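PDB 3OMD: uncharacterized protein from Leptospirillum rubarum, which is of unknown function but belongs to the DUF5069 family and folds as a single, mainly helical chain without strands. Local coordinates for residues 12-16 / 27-32; 19-25 / 98-103; 33-37 / 65-70; 56-60 / 85-89. All blocks are in the same frame, centred on the assembly; numbering follows the deposited sequence.

Interaction 1 (12-16 / 27-32); sequences FPRSP and KRVIDK
Arg14 and Asp31 meet in a salt bridge that ties an extended, proline-flanked loop to the first long helix of this helical, strand-free fold, residues 26-38. Asp31 OD2 takes two donors from the same residue: the backbone N of Arg14 at 2.9 Å, on the lone pair facing away from the other carboxylate oxygen, and Arg14 NE at 3.0 Å, on the syn side. A weak bond runs from Arg14 NH2 to Asp31 OD1, and the guanidinium and carboxylate planes are tilted 24° apart. The bend at chi3 of Arg14 (-64°) turns the guanidinium back over the helix, where Lys27 CB sits 3.6 Å above its centre. The ammonium of Lys27 is kept 4.4 Å from Arg14 NH1, measured from NZ, with water 1 accepting from both; each cation also has an acid of its own, Asp75 for Arg14 and Asp18 for Lys27.

Arg28 works in the other direction, from helix to loop. Its chain is extended from CG to NE and slides the guanidinium between Pro13 and Pro16, which cover opposite faces, while Glu141 supplies the countercharge. Water 2 joins Ser15 O to the backbone N of Arg28. At the guanidinium edge, Arg28 NH1 donates to Arg14 O over 2.9 Å, reaching that oxygen from 48° above its carbonyl plane.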
# COMPACT_ATOMS: atom_id res chain seq x y z
N PHE A 12 5.31 -10.95 -1.59
CA PHE A 12 4.23 -10.00 -1.26
C PHE A 12 4.85 -8.61 -1.18
O PHE A 12 5.98 -8.45 -0.68
CB PHE A 12 3.67 -10.30 0.15
CG PHE A 12 3.10 -11.69 0.30
CD1 PHE A 12 2.17 -12.20 -0.61
CD2 PHE A 12 3.51 -12.47 1.38
CE1 PHE A 12 1.65 -13.52 -0.42
CE2 PHE A 12 3.02 -13.78 1.55
CZ PHE A 12 2.10 -14.29 0.67
N PRO A 13 4.10 -7.60 -1.60
CA PRO A 13 4.55 -6.24 -1.28
C PRO A 13 4.48 -6.03 0.23
O PRO A 13 3.76 -6.76 0.94
CB PRO A 13 3.56 -5.34 -2.03
CG PRO A 13 2.28 -6.17 -2.11
CD PRO A 13 2.71 -7.65 -2.13
N ARG A 14 5.21 -5.04 0.73
CA ARG A 14 5.31 -4.85 2.18
C ARG A 14 4.00 -4.44 2.83
O ARG A 14 3.04 -4.00 2.14
CB ARG A 14 6.46 -3.86 2.50
CG ARG A 14 7.84 -4.58 2.32
CD ARG A 14 9.02 -3.63 2.40
NE ARG A 14 8.99 -2.68 1.29
CZ ARG A 14 9.82 -1.64 1.20
NH1 ARG A 14 10.71 -1.42 2.16
NH2 ARG A 14 9.73 -0.81 0.18
N SER A 15 3.96 -4.61 4.16
CA SER A 15 2.74 -4.38 4.90
C SER A 15 2.21 -2.96 4.74
O SER A 15 2.99 -2.00 4.76
CB SER A 15 3.00 -4.62 6.39
OG SER A 15 1.84 -4.28 7.15
N PRO A 16 0.89 -2.80 4.67
CA PRO A 16 0.26 -1.46 4.71
C PRO A 16 0.79 -0.61 5.87
O PRO A 16 0.84 0.61 5.74
CB PRO A 16 -1.23 -1.79 4.97
CG PRO A 16 -1.43 -3.09 4.20
CD PRO A 16 -0.12 -3.88 4.52
N LYS A 27 5.72 2.14 1.67
CA LYS A 27 6.59 0.98 1.30
C LYS A 27 5.85 0.05 0.33
O LYS A 27 6.45 -0.45 -0.62
CB LYS A 27 6.99 0.20 2.55
CG LYS A 27 8.07 0.92 3.39
CD LYS A 27 8.56 -0.01 4.49
CE LYS A 27 9.64 0.67 5.31
NZ LYS A 27 10.20 -0.27 6.36
N ARG A 28 4.57 -0.22 0.63
CA ARG A 28 3.79 -1.16 -0.15
C ARG A 28 3.67 -0.67 -1.61
O ARG A 28 3.82 -1.45 -2.56
CB ARG A 28 2.39 -1.28 0.47
CG ARG A 28 1.49 -2.31 -0.24
CD ARG A 28 0.26 -2.53 0.60
NE ARG A 28 -0.56 -3.62 0.08
CZ ARG A 28 -0.35 -4.91 0.34
NH1 ARG A 28 0.62 -5.29 1.17
NH2 ARG A 28 -1.16 -5.83 -0.20
N VAL A 29 3.38 0.61 -1.78
CA VAL A 29 3.23 1.13 -3.14
C VAL A 29 4.56 1.32 -3.85
O VAL A 29 4.59 1.26 -5.08
CB VAL A 29 2.32 2.39 -3.16
CG1 VAL A 29 3.04 3.65 -2.65
CG2 VAL A 29 1.77 2.62 -4.55
N ILE A 30 5.65 1.59 -3.11
CA ILE A 30 6.97 1.45 -3.75
C ILE A 30 7.12 0.07 -4.40
O ILE A 30 7.52 -0.05 -5.57
CB ILE A 30 8.09 1.74 -2.73
CG1 ILE A 30 8.11 3.25 -2.40
CG2 ILE A 30 9.49 1.29 -3.28
CD1 ILE A 30 9.01 3.53 -1.13
N ASP A 31 6.79 -0.96 -3.63
CA ASP A 31 6.96 -2.32 -4.15
C ASP A 31 6.07 -2.57 -5.35
O ASP A 31 6.50 -3.16 -6.34
CB ASP A 31 6.63 -3.33 -3.05
CG ASP A 31 7.64 -3.32 -1.92
OD1 ASP A 31 8.75 -2.74 -2.04
OD2 ASP A 31 7.32 -3.90 -0.84
N LYS A 32 4.83 -2.10 -5.26
CA LYS A 32 3.89 -2.30 -6.38
C LYS A 32 4.34 -1.50 -7.60
O LYS A 32 4.20 -1.99 -8.73
CB LYS A 32 2.46 -1.89 -5.98
CG LYS A 32 1.87 -2.87 -4.92
CD LYS A 32 0.55 -2.38 -4.30
CE LYS A 32 -0.48 -2.28 -5.36
NZ LYS A 32 -1.74 -1.62 -4.76
O HOH W 1 11.56 -2.46 4.84
O HOH W 2 3.34 0.37 3.25

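Interaction 2 (19-25 / 98-103)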
# COMPACT_ATOMS: atom_id res chain seq x y z
N ARG A 19 5.82 1.34 8.22
CA ARG A 19 5.85 2.78 7.85
C ARG A 19 7.22 3.23 7.33
O ARG A 19 8.28 2.68 7.71
CB ARG A 19 5.44 3.64 9.04
CG ARG A 19 3.98 3.39 9.45
CD ARG A 19 3.59 4.20 10.69
NE ARG A 19 2.17 4.02 10.99
CZ ARG A 19 1.59 4.49 12.08
NH1 ARG A 19 2.32 5.17 12.98
NH2 ARG A 19 0.29 4.31 12.28
N LEU A 20 7.19 4.26 6.48
CA LEU A 20 8.41 4.89 5.97
C LEU A 20 8.13 6.38 6.06
O LEU A 20 7.12 6.84 5.59
CB LEU A 20 8.65 4.48 4.51
CG LEU A 20 9.85 5.16 3.80
CD1 LEU A 20 11.16 4.94 4.53
CD2 LEU A 20 9.93 4.65 2.35
N GLY A 21 9.04 7.13 6.68
CA GLY A 21 8.78 8.57 6.86
C GLY A 21 7.52 8.82 7.69
O GLY A 21 6.87 9.85 7.54
N GLY A 22 7.17 7.85 8.52
CA GLY A 22 5.96 7.92 9.34
C GLY A 22 4.68 7.54 8.60
O GLY A 22 3.61 7.49 9.25
N MSE A 23 4.78 7.25 7.29
CA MSE A 23 3.53 7.04 6.50
C MSE A 23 3.25 5.56 6.25
O MSE A 23 4.14 4.80 5.85
CB MSE A 23 3.56 7.72 5.15
CG MSE A 23 4.55 8.73 4.92
SE MSE A 23 4.08 9.25 3.14
CE MSE A 23 2.32 8.39 3.18
N ASP A 24 1.99 5.19 6.40
CA ASP A 24 1.47 3.88 5.91
C ASP A 24 1.43 3.92 4.38
O ASP A 24 1.55 4.99 3.75
CB ASP A 24 0.02 3.72 6.38
CG ASP A 24 -0.12 3.45 7.83
OD1 ASP A 24 0.87 3.11 8.54
OD2 ASP A 24 -1.27 3.57 8.36
N HIS A 25 1.27 2.73 3.80
CA HIS A 25 1.13 2.48 2.35
C HIS A 25 2.37 2.75 1.51
O HIS A 25 2.54 2.11 0.45
CB HIS A 25 -0.07 3.25 1.73
CG HIS A 25 -0.60 2.57 0.51
ND1 HIS A 25 -1.19 1.32 0.59
CD2 HIS A 25 -0.52 2.88 -0.81
CE1 HIS A 25 -1.49 0.92 -0.63
NE2 HIS A 25 -1.09 1.84 -1.50
N PHE A 98 -3.63 10.85 7.56
CA PHE A 98 -3.74 9.82 6.52
C PHE A 98 -3.77 8.42 7.11
O PHE A 98 -4.62 7.59 6.79
CB PHE A 98 -2.61 9.93 5.47
CG PHE A 98 -2.60 8.77 4.52
CD1 PHE A 98 -3.52 8.71 3.47
CD2 PHE A 98 -1.72 7.68 4.72
CE1 PHE A 98 -3.57 7.57 2.61
CE2 PHE A 98 -1.75 6.55 3.87
CZ PHE A 98 -2.69 6.50 2.82
N ASN A 99 -2.80 8.16 7.98
CA ASN A 99 -2.69 6.83 8.58
C ASN A 99 -3.94 6.45 9.34
O ASN A 99 -4.37 5.29 9.31
CB ASN A 99 -1.54 6.78 9.57
CG ASN A 99 -0.15 6.83 8.91
OD1 ASN A 99 0.02 6.72 7.68
ND2 ASN A 99 0.86 7.02 9.76
N ARG A 100 -4.50 7.40 10.09
CA ARG A 100 -5.66 7.05 10.93
C ARG A 100 -6.84 6.67 10.03
O ARG A 100 -7.54 5.67 10.30
CB ARG A 100 -6.01 8.25 11.83
CG ARG A 100 -7.29 8.07 12.62
CD ARG A 100 -7.75 9.43 13.19
NE ARG A 100 -9.02 9.30 13.91
CZ ARG A 100 -9.66 10.30 14.52
NH1 ARG A 100 -9.15 11.54 14.54
NH2 ARG A 100 -10.78 10.05 15.17
N GLU A 101 -7.03 7.43 8.94
CA GLU A 101 -8.15 7.10 8.05
C GLU A 101 -7.88 5.78 7.31
O GLU A 101 -8.76 4.93 7.20
CB GLU A 101 -8.42 8.26 7.07
CG GLU A 101 -9.61 7.96 6.18
CD GLU A 101 -10.12 9.13 5.37
OE1 GLU A 101 -9.60 10.24 5.48
OE2 GLU A 101 -11.11 8.91 4.64
N TYR A 102 -6.66 5.60 6.82
CA TYR A 102 -6.27 4.39 6.08
C TYR A 102 -6.47 3.15 6.94
O TYR A 102 -7.04 2.15 6.47
CB TYR A 102 -4.80 4.57 5.75
CG TYR A 102 -4.08 3.46 5.04
CD1 TYR A 102 -4.21 3.30 3.64
CD2 TYR A 102 -3.20 2.63 5.71
CE1 TYR A 102 -3.46 2.31 2.95
CE2 TYR A 102 -2.46 1.64 5.05
CZ TYR A 102 -2.59 1.50 3.69
OH TYR A 102 -1.85 0.55 3.06
N GLU A 103 -6.00 3.21 8.18
CA GLU A 103 -6.11 2.04 9.08
C GLU A 103 -7.56 1.80 9.53
O GLU A 103 -7.88 0.71 10.00
CB GLU A 103 -5.20 2.22 10.29
CG GLU A 103 -3.73 2.17 9.88
CD GLU A 103 -2.78 2.45 11.00
OE1 GLU A 103 -3.16 2.26 12.20
OE2 GLU A 103 -1.65 2.87 10.71
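Arg19 opens the contact by pointing an extended side chain at Glu103: NH2 donates to OE2 over 2.9 Å, almost straight at 164° and within the guanidinium plane. The neighbouring NE is held by Asp24 OD1 of its own loop, and the amide nitrogen of Asn99 lies 3.4 Å above the middle of the guanidinium, covering one face without bonding to it. The chain then reverses in a type I' turn from Leu20 to Met23, where Gly21 and Gly22 both have positive phi. Gly22 O receives Asn99 ND2 at 2.8 Å, in the carbonyl plane. Met23, a selenomethionine, lies near the Phe98 ring, though the placing of its CE is doubtful. Next, the backbone N of Asp24 donates to Asn99 OD1 in a bond of 171°, so one amide grips the loop through both its ends. A leucine in place of Asn99 would probably leave Gly22 O and the Asp24 N-H without their mates and free the turn to shift on the helix. The Asp24 carboxylate stacks against that amide, and its OD2 lies 2.5 Å from Glu103 OE2, so close that one of the acids probably carries a proton. His25, at the N-cap of helix 26-38, ends the walk: its ring, with CG anti to the backbone N (chi1 -154°), presents ND1 edge-on to Tyr102 OH at 2.7 Å, and NE2 is held by Asp51. The whole is a salt-bridge network of Arg19, Asp24 and Glu103 next to a type I' turn with two glycines, docked by Asn99 and Tyr102 on helix 92-104.

Interaction 3 (33-37 / 65-70)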
# COMPACT_ATOMS: atom_id res chain seq x y z
N ALA A 33 4.88 -0.29 -7.39
CA ALA A 33 5.40 0.48 -8.51
C ALA A 33 6.54 -0.23 -9.20
O ALA A 33 6.63 -0.25 -10.42
CB ALA A 33 5.83 1.86 -8.05
N ARG A 34 7.43 -0.83 -8.41
CA ARG A 34 8.52 -1.58 -9.04
C ARG A 34 8.02 -2.75 -9.86
O ARG A 34 8.53 -2.98 -10.98
CB ARG A 34 9.52 -2.03 -7.99
CG ARG A 34 10.22 -0.83 -7.30
CD ARG A 34 11.43 -1.28 -6.42
NE ARG A 34 11.88 -0.28 -5.46
CZ ARG A 34 12.50 0.87 -5.74
NH1 ARG A 34 12.86 1.20 -6.99
NH2 ARG A 34 12.79 1.68 -4.72
N ALA A 35 7.03 -3.48 -9.32
CA ALA A 35 6.46 -4.58 -10.09
C ALA A 35 5.70 -4.08 -11.34
O ALA A 35 5.74 -4.72 -12.41
CB ALA A 35 5.55 -5.40 -9.18
N HIS A 36 5.02 -2.94 -11.20
CA HIS A 36 4.35 -2.33 -12.34
C HIS A 36 5.32 -2.01 -13.49
O HIS A 36 5.02 -2.36 -14.66
CB HIS A 36 3.64 -1.09 -11.84
CG HIS A 36 3.18 -0.18 -12.93
ND1 HIS A 36 2.06 -0.44 -13.68
CD2 HIS A 36 3.67 1.01 -13.36
CE1 HIS A 36 1.87 0.56 -14.53
NE2 HIS A 36 2.83 1.45 -14.35
N VAL A 37 6.45 -1.37 -13.17
CA VAL A 37 7.50 -1.04 -14.17
C VAL A 37 7.97 -2.34 -14.82
O VAL A 37 8.12 -2.42 -16.05
CB VAL A 37 8.72 -0.28 -13.49
CG1 VAL A 37 9.96 -0.23 -14.43
CG2 VAL A 37 8.22 1.16 -13.10
N PHE A 65 5.38 8.85 -10.02
CA PHE A 65 5.91 8.03 -8.94
C PHE A 65 6.57 6.75 -9.45
O PHE A 65 7.69 6.43 -9.02
CB PHE A 65 4.77 7.74 -7.95
CG PHE A 65 5.19 6.93 -6.75
CD1 PHE A 65 5.64 7.56 -5.60
CD2 PHE A 65 5.09 5.55 -6.76
CE1 PHE A 65 5.98 6.82 -4.48
CE2 PHE A 65 5.46 4.79 -5.65
CZ PHE A 65 5.91 5.43 -4.50
N ALA A 66 5.92 6.06 -10.40
CA ALA A 66 6.50 4.84 -10.94
C ALA A 66 7.80 5.16 -11.66
O ALA A 66 8.75 4.39 -11.56
CB ALA A 66 5.50 4.10 -11.89
N GLU A 67 7.85 6.26 -12.41
CA GLU A 67 9.10 6.65 -13.07
C GLU A 67 10.19 6.99 -12.06
O GLU A 67 11.36 6.61 -12.23
CB GLU A 67 8.88 7.85 -13.99
CG GLU A 67 10.17 8.28 -14.77
CD GLU A 67 10.71 7.20 -15.72
OE1 GLU A 67 9.88 6.38 -16.20
OE2 GLU A 67 11.95 7.17 -15.96
N ALA A 68 9.80 7.65 -10.97
CA ALA A 68 10.78 8.08 -9.98
C ALA A 68 11.46 6.91 -9.29
O ALA A 68 12.67 6.99 -8.99
CB ALA A 68 10.12 8.99 -8.93
N VAL A 69 10.73 5.82 -9.06
CA VAL A 69 11.33 4.70 -8.36
C VAL A 69 12.41 4.01 -9.19
O VAL A 69 13.32 3.41 -8.61
CB VAL A 69 10.30 3.69 -7.81
CG1 VAL A 69 9.29 4.36 -6.92
CG2 VAL A 69 9.68 2.88 -8.91
N LYS A 70 12.37 4.17 -10.52
CA LYS A 70 13.39 3.56 -11.40
C LYS A 70 14.81 4.01 -11.16
O LYS A 70 15.74 3.25 -11.46
CB LYS A 70 13.06 3.78 -12.88
CG LYS A 70 11.70 3.22 -13.26
CD LYS A 70 11.47 3.46 -14.77
CE LYS A 70 10.14 2.95 -15.32
NZ LYS A 70 9.92 3.24 -16.80
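Arg34 reaches from helix 26-38 to the last turn of helix 62-69. CB leaves beside the contact rather than into it. CG, anti to the carbonyl carbon, passes Val69 CG2 at 4.1 Å, and the chain runs extended to NE. There chi4 of -70° swings the guanidinium round so that one face lies against Val69 CB. At the tip NH1 donates to Val69 O over 2.8 Å, bent to 135° and arriving from above the carbonyl plane. Tyr2 also bonds to NH1, and NH2 is taken by Arg72 O just beyond the helix.

Beside this polar link the axes of the helical segments 33-37 and 65-69 cross at -88°, 9.0 Å apart at closest approach. Small side chains suit that crossing: Ala33 CB meets the edge of the Phe65 ring 3.8 Å from CE2, and Ala66 CB touches both His36 CD2 and Val37 CG2. Both methyls of Val37 press on Lys70 CE from one side, CG1 at 3.3 Å, tighter than usual for carbons, while Lys70 NZ turns to Glu67 OE1, three residues earlier. An alanine in place of Arg34 would probably cost Val69 O its NH1 donor and Arg72 O its NH2 donor, and uncover the side of Val69. The chemistry is consistent with small apolar side chains allowing the close crossing, while one cation gathers carbonyl oxygens near a helix end.

Interaction 4 (56-60 / 85-89); sequences SFFGL and QSPRS
Gln85, at the end of helix 75-85, begins the contact by resting its CB 3.7 Å from Leu60 CD2. Its carbonyl oxygen is joined to the other segment through solvent: water 3 donates to both Gln85 O and Phe58 O, and water 4 to both Gln85 O and Gly59 O. Ser86, the first residue to leave the helix, makes the direct bond. Its hydroxyl is anti to the backbone N (chi1 179°), which carries OG to Phe58 O at 2.7 Å, in the carbonyl plane and on a lone pair. The same OG accepts from the backbone N of Ser89 in an ST motif, so one small side chain both shapes its own turn and donates to a carbonyl at the end of helix 50-58, where Gly59 closes a Schellman motif.

Past Pro87, Arg88 sends an extended chain across Phe57. The guanidinium lies flat on the ring, planes 6° apart, in a cation-pi stack with CZ 3.5 Å from the ring centroid of Phe57. NH2 also donates to Phe57 O at 2.9 Å, which pins the group against rotation over the ring, and Glu94 takes NE. Ser89 then returns its OG to Ser86 O, and its CB packs 3.7 Å from Phe58 CD1.

The turn therefore sits across the C-terminal end of helix 50-58, just after helix 75-85 and before helix 92-104, whose Phe98 meets the rings of both Phe57 and Phe58; no strand takes part.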
# COMPACT_ATOMS: atom_id res chain seq x y z
N SER A 56 -3.72 10.42 -4.05
CA SER A 56 -4.60 11.59 -3.97
C SER A 56 -4.28 12.41 -2.72
O SER A 56 -4.11 13.63 -2.78
CB SER A 56 -6.08 11.18 -3.96
OG SER A 56 -6.91 12.33 -3.88
N PHE A 57 -4.13 11.72 -1.59
CA PHE A 57 -3.95 12.41 -0.31
C PHE A 57 -2.71 13.31 -0.35
O PHE A 57 -2.75 14.47 0.10
CB PHE A 57 -3.82 11.40 0.83
CG PHE A 57 -3.83 12.05 2.19
CD1 PHE A 57 -5.02 12.14 2.91
CD2 PHE A 57 -2.65 12.58 2.74
CE1 PHE A 57 -5.01 12.79 4.19
CE2 PHE A 57 -2.62 13.18 4.00
CZ PHE A 57 -3.84 13.31 4.72
N PHE A 58 -1.64 12.79 -0.95
CA PHE A 58 -0.36 13.49 -0.94
C PHE A 58 -0.10 14.31 -2.19
O PHE A 58 0.90 15.02 -2.26
CB PHE A 58 0.80 12.51 -0.61
CG PHE A 58 0.72 11.98 0.80
CD1 PHE A 58 1.00 12.82 1.88
CD2 PHE A 58 0.30 10.69 1.03
CE1 PHE A 58 0.88 12.36 3.20
CE2 PHE A 58 0.19 10.22 2.37
CZ PHE A 58 0.47 11.06 3.43
N GLY A 59 -1.03 14.25 -3.14
CA GLY A 59 -0.92 15.05 -4.40
C GLY A 59 0.15 14.52 -5.32
O GLY A 59 0.84 15.30 -5.98
N LEU A 60 0.27 13.20 -5.37
CA LEU A 60 1.26 12.55 -6.23
C LEU A 60 0.63 11.97 -7.48
O LEU A 60 -0.50 11.46 -7.46
CB LEU A 60 1.92 11.41 -5.47
CG LEU A 60 2.68 11.79 -4.18
CD1 LEU A 60 3.09 10.51 -3.37
CD2 LEU A 60 3.89 12.71 -4.45
N GLN A 85 7.95 16.32 -3.79
CA GLN A 85 6.74 16.46 -4.58
C GLN A 85 5.50 16.79 -3.78
O GLN A 85 4.47 17.16 -4.38
CB GLN A 85 6.48 15.15 -5.34
CG GLN A 85 7.56 14.79 -6.32
CD GLN A 85 7.55 15.74 -7.48
OE1 GLN A 85 8.44 16.55 -7.63
NE2 GLN A 85 6.50 15.66 -8.30
N SER A 86 5.59 16.70 -2.46
CA SER A 86 4.40 16.76 -1.60
C SER A 86 4.66 17.51 -0.30
O SER A 86 5.12 16.96 0.70
CB SER A 86 3.94 15.35 -1.26
OG SER A 86 2.80 15.41 -0.41
N PRO A 87 4.34 18.82 -0.29
CA PRO A 87 4.42 19.55 0.95
C PRO A 87 3.59 18.89 2.07
O PRO A 87 4.01 18.86 3.23
CB PRO A 87 3.80 20.90 0.58
CG PRO A 87 4.23 21.06 -0.83
CD PRO A 87 4.04 19.70 -1.44
N ARG A 88 2.44 18.30 1.73
CA ARG A 88 1.58 17.71 2.79
C ARG A 88 2.33 16.56 3.48
O ARG A 88 2.19 16.36 4.70
CB ARG A 88 0.24 17.26 2.20
CG ARG A 88 -0.81 16.95 3.27
CD ARG A 88 -2.11 16.58 2.61
NE ARG A 88 -3.24 16.55 3.54
CZ ARG A 88 -4.45 16.12 3.21
NH1 ARG A 88 -5.42 16.20 4.12
NH2 ARG A 88 -4.68 15.59 1.99
N SER A 89 3.14 15.84 2.70
CA SER A 89 3.88 14.69 3.28
C SER A 89 4.97 15.12 4.28
O SER A 89 5.49 14.27 5.04
CB SER A 89 4.54 13.85 2.17
OG SER A 89 5.70 14.52 1.63
O HOH W 3 1.49 17.73 -3.36
O HOH W 4 3.45 16.71 -6.98

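From the N terminus, interaction 1 closes first, folding the loop 12-16 back on helix 26-38 across ten intervening residues. Interaction 2 starts inside that short loop and crosses it, since 19-25 lies between its segments but pairs with distant helix 92-104; Pro16 O and His25 N probably bond where the two meet. Interactions 3 and 4 both nest within the long loop that interaction 2 closes and cross each other, 33-37 reaching helix 62-69 and 56-60 the turn after helix 75-85. Phe65 packs on Val29 and Ile30 to connect interactions 1 and 3, while interactions 2 and 4 touch through their aromatic side chains, tying five helices together.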